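Local coordinates for GDSL-like protein (Collinsella aerofaciens ATCC 25986, PDB 7BXD) that is probably an acyl-hydrolase of the GDSL-like lipase family, expected to cleave ester bonds, at residues E89-I94 with I135-A140. Residues are numbered along the deposited sequence; the frame is centred on the assembly and turned at random.
Sequences ERLDGI and IRTITA
L91 and I138 mark the nearest approach of the two backbones, their CA atoms 7.7 Å apart. The chain around L91, which follows on from the start of a short helix at 87, faces helix 127-141 here, and side chains alone bridge the gap. In 89-94 the chain keeps curling past R90: the N of G93 bonds to O of R90, and I94 N to O of L91. Opposite it, 135-140 is regular helix.

From 89-94, L91 makes practically the whole contact. Its CG stands anti to the backbone N (chi1 173°), which sends the isobutyl group straight out at the helix, where the two methyls part company. CD2 comes up against T137, 3.6 Å from its CG2, while CD1 settles on I138, with CG1 of that residue also 3.6 Å away. The leucine and isoleucine side chains run roughly perpendicular, so the methyl meets the flank of the isoleucine's longer branch.

T137 offers its carbon side here, CG2 being anti to the backbone N; its hydroxyl OG1 is bonded back to O of Y133, one turn earlier in the helix. L134 and R141 of the same helix also touch L91, and F34 adds a contact from strand 30-35. I138 in turn reaches L147 of strand 146-150, and a hydrogen bond from R141 NH2 to the O of I94 supplies a polar tie beside this apolar patch.

The result is a leucine from a short, turn-like segment packed on helix 127-141, on one side of the five-stranded parallel sheet, part of the layered α/β/α sandwich of SGNH hydrolases.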
# COMPACT_ATOMS: atom_id res chain seq x y z
N GLU A 89 -7.76 -2.51 11.85
CA GLU A 89 -7.50 -2.60 13.28
C GLU A 89 -6.42 -1.62 13.74
O GLU A 89 -6.45 -1.16 14.89
CB GLU A 89 -7.13 -4.03 13.64
CG GLU A 89 -8.31 -4.99 13.64
CD GLU A 89 -7.92 -6.45 13.46
OE1 GLU A 89 -7.23 -6.78 12.47
OE2 GLU A 89 -8.36 -7.30 14.29
N ARG A 90 -5.44 -1.32 12.87
CA ARG A 90 -4.32 -0.46 13.24
C ARG A 90 -4.65 1.02 13.15
O ARG A 90 -3.90 1.84 13.70
CB ARG A 90 -3.10 -0.74 12.34
CG ARG A 90 -2.43 -2.09 12.64
CD ARG A 90 -1.03 -2.11 12.01
NE ARG A 90 -1.20 -2.23 10.58
CZ ARG A 90 -0.59 -1.52 9.60
NH1 ARG A 90 0.26 -0.52 9.82
NH2 ARG A 90 -0.87 -1.86 8.36
N LEU A 91 -5.70 1.41 12.41
CA LEU A 91 -5.85 2.82 12.04
C LEU A 91 -5.90 3.74 13.27
O LEU A 91 -5.29 4.82 13.29
CB LEU A 91 -7.09 3.00 11.16
CG LEU A 91 -7.47 4.43 10.83
CD1 LEU A 91 -6.37 5.15 10.08
CD2 LEU A 91 -8.75 4.41 10.00
N ASP A 92 -6.67 3.36 14.30
CA ASP A 92 -6.87 4.30 15.40
C ASP A 92 -5.57 4.60 16.13
O ASP A 92 -5.48 5.64 16.82
CB ASP A 92 -7.89 3.77 16.41
CG ASP A 92 -8.45 4.86 17.33
OD1 ASP A 92 -9.08 5.81 16.81
OD2 ASP A 92 -8.30 4.76 18.57
N GLY A 93 -4.57 3.71 16.01
CA GLY A 93 -3.29 3.87 16.68
C GLY A 93 -2.22 4.60 15.90
O GLY A 93 -1.10 4.74 16.41
N ILE A 94 -2.49 5.05 14.66
CA ILE A 94 -1.50 5.81 13.89
C ILE A 94 -1.75 7.30 14.08
O ILE A 94 -2.79 7.74 14.57
CB ILE A 94 -1.45 5.41 12.39
CG1 ILE A 94 -2.61 6.04 11.59
CG2 ILE A 94 -1.42 3.88 12.23
CD1 ILE A 94 -2.57 5.70 10.09
N ILE A 135 -11.48 4.79 4.34
CA ILE A 135 -11.68 6.14 3.83
C ILE A 135 -12.59 6.93 4.76
O ILE A 135 -12.29 8.09 5.10
CB ILE A 135 -12.22 6.12 2.39
CG1 ILE A 135 -11.14 5.54 1.46
CG2 ILE A 135 -12.66 7.54 1.96
CD1 ILE A 135 -11.63 5.13 0.09
N ARG A 136 -13.68 6.31 5.21
CA ARG A 136 -14.59 7.02 6.13
C ARG A 136 -13.87 7.39 7.42
O ARG A 136 -14.09 8.48 7.98
CB ARG A 136 -15.82 6.15 6.44
CG ARG A 136 -16.79 6.02 5.26
CD ARG A 136 -18.07 5.24 5.71
NE ARG A 136 -17.83 3.81 5.93
CZ ARG A 136 -17.82 3.19 7.12
NH1 ARG A 136 -18.02 3.85 8.25
NH2 ARG A 136 -17.59 1.87 7.17
N THR A 137 -13.06 6.47 7.94
CA THR A 137 -12.55 6.64 9.30
C THR A 137 -11.32 7.56 9.31
O THR A 137 -11.14 8.36 10.24
CB THR A 137 -12.28 5.27 9.92
OG1 THR A 137 -13.49 4.50 9.84
CG2 THR A 137 -11.88 5.40 11.40
N ILE A 138 -10.47 7.47 8.28
CA ILE A 138 -9.39 8.46 8.15
C ILE A 138 -10.00 9.85 8.08
O ILE A 138 -9.51 10.79 8.72
CB ILE A 138 -8.51 8.15 6.92
CG1 ILE A 138 -7.66 6.89 7.16
CG2 ILE A 138 -7.64 9.37 6.55
CD1 ILE A 138 -6.98 6.32 5.91
N THR A 139 -11.08 10.00 7.30
CA THR A 139 -11.68 11.32 7.15
C THR A 139 -12.27 11.79 8.48
O THR A 139 -12.14 12.97 8.83
CB THR A 139 -12.72 11.32 6.03
OG1 THR A 139 -12.11 10.87 4.81
CG2 THR A 139 -13.27 12.74 5.84
N ALA A 140 -12.88 10.88 9.24
CA ALA A 140 -13.46 11.28 10.52
C ALA A 140 -12.40 11.74 11.50
O ALA A 140 -12.63 12.70 12.26
CB ALA A 140 -14.28 10.11 11.10